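Local atomic coordinates of MTH0777 (Methanothermobacter thermautotrophicus, PDB entry 1KJN), a protein that is of unknown function but belongs to the DUF1890 family and folds as an alpha/beta protein around a parallel sheet, pairing with a second copy. Residues Val20-Pro23 with Leu24-Thr28; Val41-Asn44 with Pro45-Arg49; Asn72-Glu76 with Gly77-Phe81. One frame throughout, in Å; residues are numbered along the deposited sequence.

Interaction 1: Val20-Pro23 with Leu24-Thr28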
ATOM      1  N   VAL A  20      -3.616  -5.536  -1.734  1.00 15.91           N
ATOM      2  CA  VAL A  20      -4.759  -4.766  -1.236  1.00 14.56           C
ATOM      3  C   VAL A  20      -4.746  -4.534   0.267  1.00 13.95           C
ATOM      4  O   VAL A  20      -5.375  -3.576   0.737  1.00 13.84           O
ATOM      5  CB  VAL A  20      -6.148  -5.405  -1.554  1.00 19.15           C
ATOM      6  CG1 VAL A  20      -6.368  -5.533  -3.056  1.00 17.27           C
ATOM      7  CG2 VAL A  20      -6.318  -6.742  -0.812  1.00 16.27           C
ATOM      8  N   GLN A  21      -3.975  -5.336   1.012  1.00 13.37           N
ATOM      9  CA  GLN A  21      -4.004  -5.222   2.473  1.00 12.88           C
ATOM     10  C   GLN A  21      -3.595  -3.912   3.109  1.00 10.43           C
ATOM     11  O   GLN A  21      -4.417  -3.262   3.747  1.00 12.33           O
ATOM     12  CB  GLN A  21      -3.284  -6.380   3.160  1.00 15.07           C
ATOM     13  CG  GLN A  21      -3.661  -6.481   4.630  1.00 18.98           C
ATOM     14  CD  GLN A  21      -2.992  -7.647   5.345  1.00 28.33           C
ATOM     15  OE1 GLN A  21      -3.429  -8.055   6.420  1.00 31.76           O
ATOM     16  NE2 GLN A  21      -1.920  -8.180   4.759  1.00 35.28           N
ATOM     17  N   ILE A  22      -2.336  -3.519   2.960  1.00 11.49           N
ATOM     18  CA  ILE A  22      -1.883  -2.265   3.559  1.00 15.24           C
ATOM     19  C   ILE A  22      -2.779  -1.090   3.138  1.00 14.94           C
ATOM     20  O   ILE A  22      -3.306  -0.389   3.994  1.00 15.58           O
ATOM     21  CB  ILE A  22      -0.397  -1.974   3.229  1.00 16.30           C
ATOM     22  CG1 ILE A  22       0.447  -3.149   3.709  1.00 16.16           C
ATOM     23  CG2 ILE A  22       0.064  -0.662   3.868  1.00 14.55           C
ATOM     24  CD1 ILE A  22       0.164  -3.568   5.129  1.00 15.66           C
ATOM     25  N   PRO A  23      -3.026  -0.921   1.827  1.00 13.75           N
ATOM     26  CA  PRO A  23      -3.883   0.198   1.402  1.00 18.75           C
ATOM     27  C   PRO A  23      -5.259   0.210   2.084  1.00 17.39           C
ATOM     28  O   PRO A  23      -5.694   1.243   2.580  1.00 16.27           O
ATOM     29  CB  PRO A  23      -4.008  -0.022  -0.101  1.00 18.38           C
ATOM     30  CG  PRO A  23      -2.621  -0.526  -0.460  1.00 20.39           C
ATOM     31  CD  PRO A  23      -2.408  -1.580   0.657  1.00 15.54           C
ATOM     32  N   LEU A  24      -5.918  -0.942   2.125  1.00 11.82           N
ATOM     33  CA  LEU A  24      -7.231  -1.052   2.762  1.00 13.27           C
ATOM     34  C   LEU A  24      -7.174  -0.866   4.284  1.00 15.08           C
ATOM     35  O   LEU A  24      -8.129  -0.391   4.896  1.00 16.94           O
ATOM     36  CB  LEU A  24      -7.861  -2.393   2.424  1.00 17.46           C
ATOM     37  CG  LEU A  24      -8.430  -2.489   1.013  1.00 22.65           C
ATOM     38  CD1 LEU A  24      -8.861  -3.922   0.763  1.00 12.50           C
ATOM     39  CD2 LEU A  24      -9.593  -1.489   0.826  1.00 13.54           C
ATOM     40  N   ALA A  25      -6.066  -1.258   4.894  1.00 15.79           N
ATOM     41  CA  ALA A  25      -5.895  -1.095   6.337  1.00 17.62           C
ATOM     42  C   ALA A  25      -5.887   0.409   6.629  1.00 18.72           C
ATOM     43  O   ALA A  25      -6.585   0.891   7.525  1.00 12.44           O
ATOM     44  CB  ALA A  25      -4.574  -1.731   6.787  1.00 14.44           C
ATOM     45  N   ILE A  26      -5.155   1.146   5.802  1.00 15.63           N
ATOM     46  CA  ILE A  26      -5.053   2.584   5.965  1.00 14.34           C
ATOM     47  C   ILE A  26      -6.407   3.234   5.660  1.00 16.73           C
ATOM     48  O   ILE A  26      -6.792   4.192   6.326  1.00 11.87           O
ATOM     49  CB  ILE A  26      -3.953   3.166   5.022  1.00 14.88           C
ATOM     50  CG1 ILE A  26      -2.571   2.620   5.405  1.00 18.87           C
ATOM     51  CG2 ILE A  26      -3.953   4.689   5.059  1.00 13.25           C
ATOM     52  CD1 ILE A  26      -1.457   3.128   4.487  1.00 20.36           C
ATOM     53  N   TYR A  27      -7.106   2.723   4.642  1.00 20.68           N
ATOM     54  CA  TYR A  27      -8.417   3.246   4.257  1.00 22.24           C
ATOM     55  C   TYR A  27      -9.428   3.067   5.401  1.00 23.61           C
ATOM     56  O   TYR A  27     -10.166   3.984   5.734  1.00 25.46           O
ATOM     57  CB  TYR A  27      -8.943   2.533   3.004  1.00 25.73           C
ATOM     58  CG  TYR A  27     -10.271   3.084   2.520  1.00 23.12           C
ATOM     59  CD1 TYR A  27     -11.480   2.467   2.869  1.00 23.06           C
ATOM     60  CD2 TYR A  27     -10.326   4.240   1.739  1.00 24.62           C
ATOM     61  CE1 TYR A  27     -12.722   3.003   2.451  1.00 22.17           C
ATOM     62  CE2 TYR A  27     -11.552   4.777   1.308  1.00 23.88           C
ATOM     63  CZ  TYR A  27     -12.742   4.159   1.666  1.00 23.70           C
ATOM     64  OH  TYR A  27     -13.935   4.667   1.211  1.00 20.02           O
ATOM     65  N   THR A  28      -9.441   1.881   5.997  1.00 19.35           N
ATOM     66  CA  THR A  28     -10.347   1.571   7.098  1.00 17.01           C
ATOM     67  C   THR A  28     -10.003   2.421   8.322  1.00 22.13           C
ATOM     68  O   THR A  28     -10.903   2.955   8.960  1.00 21.35           O
ATOM     69  CB  THR A  28     -10.273   0.086   7.459  1.00 20.22           C
ATOM     70  OG1 THR A  28     -10.438  -0.684   6.265  1.00 15.74           O
ATOM     71  CG2 THR A  28     -11.383  -0.307   8.470  1.00 18.59           C
TER
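Val-20 and Leu-24 run alongside each other in the same direction across the first turn of helix 21-34, the helical limb of the beta-alpha-beta unit that links strands 8-12 and 38-43. The leucine CD1 comes to 3.9 Å from Val-20 CB. The leucine CG is anti to its own carbonyl carbon (chi1 -76°), which lays the side chain back over the start of the helix, with CG 3.3 Å from Val-20 O. That same oxygen accepts from Leu-24 N at 3.0 Å. One residue on, Ala-25 N donates to Gln-21 O. The next pair repeats the spacing: Ile-26 N bonds Ile-22 O, and the two side chains cross obliquely. Here Ile-26 is extended beyond CG1, so its CD1 approaches Ile-22 CG2 at 4.1 Å. Tyr-27 N completes the set with Pro-23 O at 2.9 Å. Pro-23 N has no hydrogen to give, and in the first turn of a helix no i-4 carbonyl waits for one, so proline costs the helix no bond here.

A second shell fixes the turn. The Gln-21 amide binds Gly-14 N and Cys-15 O, tying the helix start to the loop after strand 8-12, and Tyr-27 OH bonds Asp-150 OD1. Phe-85 underlies Leu-24 and Ala-25, while Pro-23 packs on Val-53 of the second subunit. At the far end Leu-24 O is gripped twice, by Thr-28 N at 2.8 Å and by Thr-28 OG1 at 2.7 Å, the two donors reaching it from opposite faces of its carbonyl plane.

Interaction 2: Val41-Asn44 with Pro45-Arg49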
ATOM      1  N   VAL A  41      -2.639   0.469  15.071  1.00 16.41           N
ATOM      2  CA  VAL A  41      -2.409  -0.614  14.116  1.00 17.15           C
ATOM      3  C   VAL A  41      -1.360  -1.560  14.714  1.00 21.04           C
ATOM      4  O   VAL A  41      -0.323  -1.108  15.230  1.00 21.70           O
ATOM      5  CB  VAL A  41      -1.878  -0.080  12.761  1.00 21.71           C
ATOM      6  CG1 VAL A  41      -1.554  -1.237  11.830  1.00 17.40           C
ATOM      7  CG2 VAL A  41      -2.902   0.863  12.102  1.00 22.49           C
ATOM      8  N   THR A  42      -1.614  -2.862  14.640  1.00 17.85           N
ATOM      9  CA  THR A  42      -0.657  -3.831  15.171  1.00 22.82           C
ATOM     10  C   THR A  42      -0.455  -4.941  14.145  1.00 24.52           C
ATOM     11  O   THR A  42      -1.422  -5.428  13.559  1.00 22.74           O
ATOM     12  CB  THR A  42      -1.124  -4.421  16.540  1.00 27.13           C
ATOM     13  OG1 THR A  42      -0.118  -5.305  17.049  1.00 28.48           O
ATOM     14  CG2 THR A  42      -2.449  -5.191  16.398  1.00 21.21           C
ATOM     15  N   ALA A  43       0.806  -5.297  13.896  1.00 25.19           N
ATOM     16  CA  ALA A  43       1.145  -6.315  12.911  1.00 24.73           C
ATOM     17  C   ALA A  43       2.634  -6.684  12.980  1.00 26.75           C
ATOM     18  O   ALA A  43       3.358  -6.207  13.867  1.00 21.66           O
ATOM     19  CB  ALA A  43       0.810  -5.803  11.516  1.00 20.04           C
ATOM     20  N   ASN A  44       3.068  -7.540  12.046  1.00 27.86           N
ATOM     21  CA  ASN A  44       4.454  -8.001  11.981  1.00 30.11           C
ATOM     22  C   ASN A  44       5.333  -6.889  11.408  1.00 31.15           C
ATOM     23  O   ASN A  44       4.825  -5.954  10.806  1.00 32.16           O
ATOM     24  CB  ASN A  44       4.577  -9.352  11.202  1.00 30.65           C
ATOM     25  CG  ASN A  44       4.495  -9.208   9.651  1.00 39.14           C
ATOM     26  OD1 ASN A  44       4.303  -8.118   9.112  1.00 38.17           O
ATOM     27  ND2 ASN A  44       4.663 -10.338   8.943  1.00 36.85           N
ATOM     28  N   PRO A  45       6.660  -6.981  11.587  1.00 34.82           N
ATOM     29  CA  PRO A  45       7.573  -5.949  11.077  1.00 33.58           C
ATOM     30  C   PRO A  45       7.348  -5.494   9.636  1.00 31.62           C
ATOM     31  O   PRO A  45       7.223  -4.303   9.379  1.00 27.95           O
ATOM     32  CB  PRO A  45       8.951  -6.586  11.275  1.00 35.47           C
ATOM     33  CG  PRO A  45       8.755  -7.369  12.562  1.00 39.05           C
ATOM     34  CD  PRO A  45       7.414  -8.048  12.281  1.00 40.20           C
ATOM     35  N   ALA A  46       7.284  -6.431   8.701  1.00 29.76           N
ATOM     36  CA  ALA A  46       7.077  -6.066   7.301  1.00 31.36           C
ATOM     37  C   ALA A  46       5.803  -5.227   7.138  1.00 21.32           C
ATOM     38  O   ALA A  46       5.836  -4.132   6.594  1.00 21.39           O
ATOM     39  CB  ALA A  46       7.007  -7.322   6.442  1.00 37.19           C
ATOM     40  N   ALA A  47       4.701  -5.729   7.676  1.00 19.05           N
ATOM     41  CA  ALA A  47       3.423  -5.035   7.594  1.00 20.66           C
ATOM     42  C   ALA A  47       3.478  -3.599   8.160  1.00 19.92           C
ATOM     43  O   ALA A  47       3.048  -2.656   7.484  1.00 16.24           O
ATOM     44  CB  ALA A  47       2.335  -5.867   8.296  1.00 16.22           C
ATOM     45  N   LEU A  48       4.024  -3.435   9.374  1.00 13.21           N
ATOM     46  CA  LEU A  48       4.123  -2.110   9.993  1.00 19.32           C
ATOM     47  C   LEU A  48       4.966  -1.172   9.161  1.00 17.99           C
ATOM     48  O   LEU A  48       4.659   0.028   9.059  1.00 18.01           O
ATOM     49  CB  LEU A  48       4.681  -2.213  11.430  1.00 19.33           C
ATOM     50  CG  LEU A  48       3.624  -2.148  12.564  1.00 26.02           C
ATOM     51  CD1 LEU A  48       2.370  -2.873  12.194  1.00 23.28           C
ATOM     52  CD2 LEU A  48       4.169  -2.653  13.896  1.00 25.53           C
ATOM     53  N   ARG A  49       6.038  -1.702   8.565  1.00 21.79           N
ATOM     54  CA  ARG A  49       6.912  -0.869   7.733  1.00 26.83           C
ATOM     55  C   ARG A  49       6.201  -0.415   6.474  1.00 21.31           C
ATOM     56  O   ARG A  49       6.482   0.661   5.966  1.00 22.50           O
ATOM     57  CB  ARG A  49       8.224  -1.572   7.347  1.00 29.05           C
ATOM     58  CG  ARG A  49       9.107  -1.967   8.515  1.00 34.79           C
ATOM     59  CD  ARG A  49      10.539  -2.247   8.073  1.00 35.25           C
ATOM     60  NE  ARG A  49      11.199  -0.986   7.768  1.00 42.20           N
ATOM     61  CZ  ARG A  49      11.994  -0.321   8.608  1.00 38.86           C
ATOM     62  NH1 ARG A  49      12.260  -0.804   9.815  1.00 40.16           N
ATOM     63  NH2 ARG A  49      12.442   0.888   8.277  1.00 36.52           N
TER
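The side-chain amide of Asn-44 is turned so that OD1 faces Ala-47 N, while Pro-45 N lies off one face of the amide plane and Ala-47 CB, beyond OD1, is displaced toward the other. A second flat group, the peptide joining Thr-42 to Ala-43, carries Leu-48 CD1 over one face, 3.3 Å from Ala-43 N. Asn-44 is the N-cap of helix 45-54, and the capping bond from Ala-47 N to Asn-44 OD1 is short (2.8 Å) and fairly straight (163° at the hydrogen). With CG between its backbone N and carbonyl carbon (chi1 77°), the asparagine folds its amide back over the helix start. Its backbone O meanwhile accepts from Leu-48 N at 3.0 Å, the first i to i+4 bond.

Below the cap the contact is apolar. Ala-43 CB touches Ala-47 CB at 3.6 Å and Leu-48 CD1 at 3.4 Å, the latter closer than usual carbon contact; a leucine chi1 of -100°, away from a staggered value, accords with that crowding. The reversal is steep: the N-to-C directions of strand 41-43 and helix 45-49 make 146°. Thr-42, pointing away from the helix, bonds Val-65 O through OG1; on the helix, Ala-46 packs on His-140 of the second subunit. Chemically, a neutral amide oxygen meets an N-H of the helix's first turn that lacks an acceptor in the helix, as is usual for an N-cap asparagine.

Interaction 3: Asn72-Glu76 with Gly77-Phe81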
ATOM      1  N   ASN A  72       1.190  -8.520  24.698  1.00 37.22           N
ATOM      2  CA  ASN A  72       1.763  -8.490  26.024  1.00 37.93           C
ATOM      3  C   ASN A  72       1.292  -7.331  26.891  1.00 35.36           C
ATOM      4  O   ASN A  72       1.472  -7.363  28.098  1.00 34.49           O
ATOM      5  CB  ASN A  72       3.283  -8.469  25.915  1.00 44.88           C
ATOM      6  CG  ASN A  72       3.940  -9.334  26.956  1.00 52.77           C
ATOM      7  OD1 ASN A  72       4.548  -8.830  27.907  1.00 57.45           O
ATOM      8  ND2 ASN A  72       3.795 -10.652  26.807  1.00 53.95           N
ATOM      9  N   GLU A  73       0.671  -6.322  26.286  1.00 31.11           N
ATOM     10  CA  GLU A  73       0.217  -5.156  27.034  1.00 31.56           C
ATOM     11  C   GLU A  73      -1.308  -5.000  27.075  1.00 25.39           C
ATOM     12  O   GLU A  73      -1.839  -4.254  27.879  1.00 23.16           O
ATOM     13  CB  GLU A  73       0.826  -3.896  26.401  1.00 42.90           C
ATOM     14  CG  GLU A  73       1.715  -3.053  27.323  1.00 55.11           C
ATOM     15  CD  GLU A  73       2.918  -3.818  27.854  1.00 64.77           C
ATOM     16  OE1 GLU A  73       3.631  -4.462  27.052  1.00 68.71           O
ATOM     17  OE2 GLU A  73       3.154  -3.767  29.081  1.00 66.64           O
ATOM     18  N   LEU A  74      -2.003  -5.720  26.209  1.00 23.84           N
ATOM     19  CA  LEU A  74      -3.449  -5.610  26.098  1.00 22.30           C
ATOM     20  C   LEU A  74      -4.282  -6.178  27.263  1.00 25.50           C
ATOM     21  O   LEU A  74      -3.951  -7.218  27.830  1.00 26.54           O
ATOM     22  CB  LEU A  74      -3.879  -6.258  24.782  1.00 20.94           C
ATOM     23  CG  LEU A  74      -5.171  -5.818  24.095  1.00 28.35           C
ATOM     24  CD1 LEU A  74      -5.010  -4.387  23.574  1.00 25.14           C
ATOM     25  CD2 LEU A  74      -5.486  -6.766  22.939  1.00 24.16           C
ATOM     26  N   ALA A  75      -5.353  -5.471  27.607  1.00 23.78           N
ATOM     27  CA  ALA A  75      -6.289  -5.901  28.634  1.00 25.41           C
ATOM     28  C   ALA A  75      -7.682  -5.457  28.203  1.00 28.50           C
ATOM     29  O   ALA A  75      -7.829  -4.481  27.451  1.00 27.72           O
ATOM     30  CB  ALA A  75      -5.943  -5.282  29.970  1.00 28.51           C
ATOM     31  N   GLU A  76      -8.704  -6.148  28.704  1.00 27.41           N
ATOM     32  CA  GLU A  76     -10.088  -5.821  28.373  1.00 30.54           C
ATOM     33  C   GLU A  76     -10.367  -4.355  28.708  1.00 31.52           C
ATOM     34  O   GLU A  76      -9.876  -3.838  29.714  1.00 30.29           O
ATOM     35  CB  GLU A  76     -11.070  -6.742  29.125  1.00 31.99           C
ATOM     36  CG  GLU A  76     -12.570  -6.376  28.911  1.00 31.18           C
ATOM     37  CD  GLU A  76     -13.548  -7.526  29.157  1.00 32.11           C
ATOM     38  OE1 GLU A  76     -13.136  -8.705  29.188  1.00 30.68           O
ATOM     39  OE2 GLU A  76     -14.763  -7.250  29.281  1.00 33.11           O
ATOM     40  N   GLY A  77     -11.087  -3.681  27.817  1.00 29.70           N
ATOM     41  CA  GLY A  77     -11.416  -2.283  28.024  1.00 29.04           C
ATOM     42  C   GLY A  77     -10.478  -1.285  27.364  1.00 29.65           C
ATOM     43  O   GLY A  77     -10.771  -0.088  27.333  1.00 31.16           O
ATOM     44  N   ASP A  78      -9.349  -1.750  26.838  1.00 27.84           N
ATOM     45  CA  ASP A  78      -8.407  -0.823  26.197  1.00 27.79           C
ATOM     46  C   ASP A  78      -8.885  -0.315  24.829  1.00 27.26           C
ATOM     47  O   ASP A  78      -8.321   0.643  24.289  1.00 29.75           O
ATOM     48  CB  ASP A  78      -7.019  -1.456  26.036  1.00 27.26           C
ATOM     49  CG  ASP A  78      -6.295  -1.680  27.365  1.00 27.59           C
ATOM     50  OD1 ASP A  78      -6.699  -1.138  28.414  1.00 30.23           O
ATOM     51  OD2 ASP A  78      -5.286  -2.401  27.343  1.00 22.62           O
ATOM     52  N   TYR A  79      -9.893  -0.971  24.261  1.00 23.38           N
ATOM     53  CA  TYR A  79     -10.423  -0.579  22.954  1.00 26.15           C
ATOM     54  C   TYR A  79     -11.925  -0.837  22.860  1.00 26.07           C
ATOM     55  O   TYR A  79     -12.425  -1.811  23.401  1.00 25.82           O
ATOM     56  CB  TYR A  79      -9.702  -1.342  21.830  1.00 24.78           C
ATOM     57  CG  TYR A  79      -8.224  -1.022  21.710  1.00 30.39           C
ATOM     58  CD1 TYR A  79      -7.790   0.048  20.927  1.00 29.08           C
ATOM     59  CD2 TYR A  79      -7.266  -1.762  22.396  1.00 27.04           C
ATOM     60  CE1 TYR A  79      -6.456   0.374  20.832  1.00 28.43           C
ATOM     61  CE2 TYR A  79      -5.907  -1.438  22.305  1.00 30.24           C
ATOM     62  CZ  TYR A  79      -5.517  -0.366  21.520  1.00 30.00           C
ATOM     63  OH  TYR A  79      -4.193  -0.020  21.419  1.00 32.47           O
ATOM     64  N   GLU A  80     -12.624   0.039  22.146  1.00 29.01           N
ATOM     65  CA  GLU A  80     -14.067  -0.054  21.955  1.00 33.22           C
ATOM     66  C   GLU A  80     -14.426  -0.758  20.638  1.00 32.16           C
ATOM     67  O   GLU A  80     -15.580  -1.109  20.402  1.00 29.89           O
ATOM     68  CB  GLU A  80     -14.685   1.352  21.989  1.00 38.38           C
ATOM     69  CG  GLU A  80     -14.735   2.014  23.375  1.00 48.26           C
ATOM     70  CD  GLU A  80     -13.363   2.203  24.027  1.00 58.50           C
ATOM     71  OE1 GLU A  80     -12.519   2.926  23.459  1.00 60.61           O
ATOM     72  OE2 GLU A  80     -13.125   1.637  25.121  1.00 63.15           O
ATOM     73  N   PHE A  81     -13.434  -0.955  19.780  1.00 27.24           N
ATOM     74  CA  PHE A  81     -13.659  -1.612  18.496  1.00 25.97           C
ATOM     75  C   PHE A  81     -12.410  -2.380  18.068  1.00 21.55           C
ATOM     76  O   PHE A  81     -11.302  -1.913  18.262  1.00 20.64           O
ATOM     77  CB  PHE A  81     -14.029  -0.576  17.426  1.00 20.25           C
ATOM     78  CG  PHE A  81     -14.406  -1.187  16.100  1.00 27.01           C
ATOM     79  CD1 PHE A  81     -13.638  -0.945  14.953  1.00 24.24           C
ATOM     80  CD2 PHE A  81     -15.528  -2.013  15.996  1.00 25.66           C
ATOM     81  CE1 PHE A  81     -13.984  -1.533  13.720  1.00 28.62           C
ATOM     82  CE2 PHE A  81     -15.887  -2.607  14.767  1.00 25.71           C
ATOM     83  CZ  PHE A  81     -15.119  -2.363  13.628  1.00 25.48           C
TER
HETATM   84  O   HOH W   1      -8.633  -0.983  30.205  1.00 48.85           O
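Leu-74, just past helix 67-73, meets Tyr-79 across a type II beta turn that runs from Ala-75 to Asp-78 and leads the chain toward strand 81-86. Leucine CD1 comes to the edge of the tyrosine ring, near its plane, 3.3 Å from Tyr-79 CE2, and the two side chains cross at about a right angle. With CG anti to the backbone N (chi1 -154°), Leu-74 also reaches Phe-98, Ile-101 and Leu-102 of helix 89-102, while Lys-8 makes a cation-pi contact with the Tyr-79 ring.

Ala-75 is joined to Asp-78 twice. Its O accepts from Asp-78 N at 3.2 Å, the bond that closes the turn, and its N donates back to Asp-78 OD2 at 3.1 Å. The second bond is bent, and the donor stands 56° out of the carboxylate plane. With an alanine in place of Asp-78 the carboxylate is gone, Ala-75 N would probably be left without its mate, and the turn would rest on its backbone bond.

Glu-76 occupies the first of the two central positions, and its extended side chain carries OE2 to a hydrogen bond with Asn-103 ND2. Gly-77 takes the second; with phi 95° any beta carbon would collide with Glu-76 O, which explains a glycine at this position. The remaining Asp-78 oxygen is also engaged: a water donates to Glu-76 O at 3.2 Å and to Asp-78 OD1 at 2.6 Å, spanning the backbone carbonyl and the carboxylate.

Followed from the N terminus, the three contacts come in series; none nests in or crosses another, and each closes only a short local turn. Interaction 1 starts helix 21-34, interaction 2 turns strand 38-43 into helix 45-54, and interaction 3 carries the chain from helix 67-73 toward strand 81-86. The first two adjoin: Ile-22 CD1 packs 3.8 Å from Ala-47 O, and both contacts also meet the second subunit. Interaction 3 stands apart, its centre about 22 Å from that of interaction 1, across the chain's centre, and about 18 Å from that of interaction 2. Together they cover the start of one helix, one strand-to-helix junction and one helix-to-strand link around the parallel sheet.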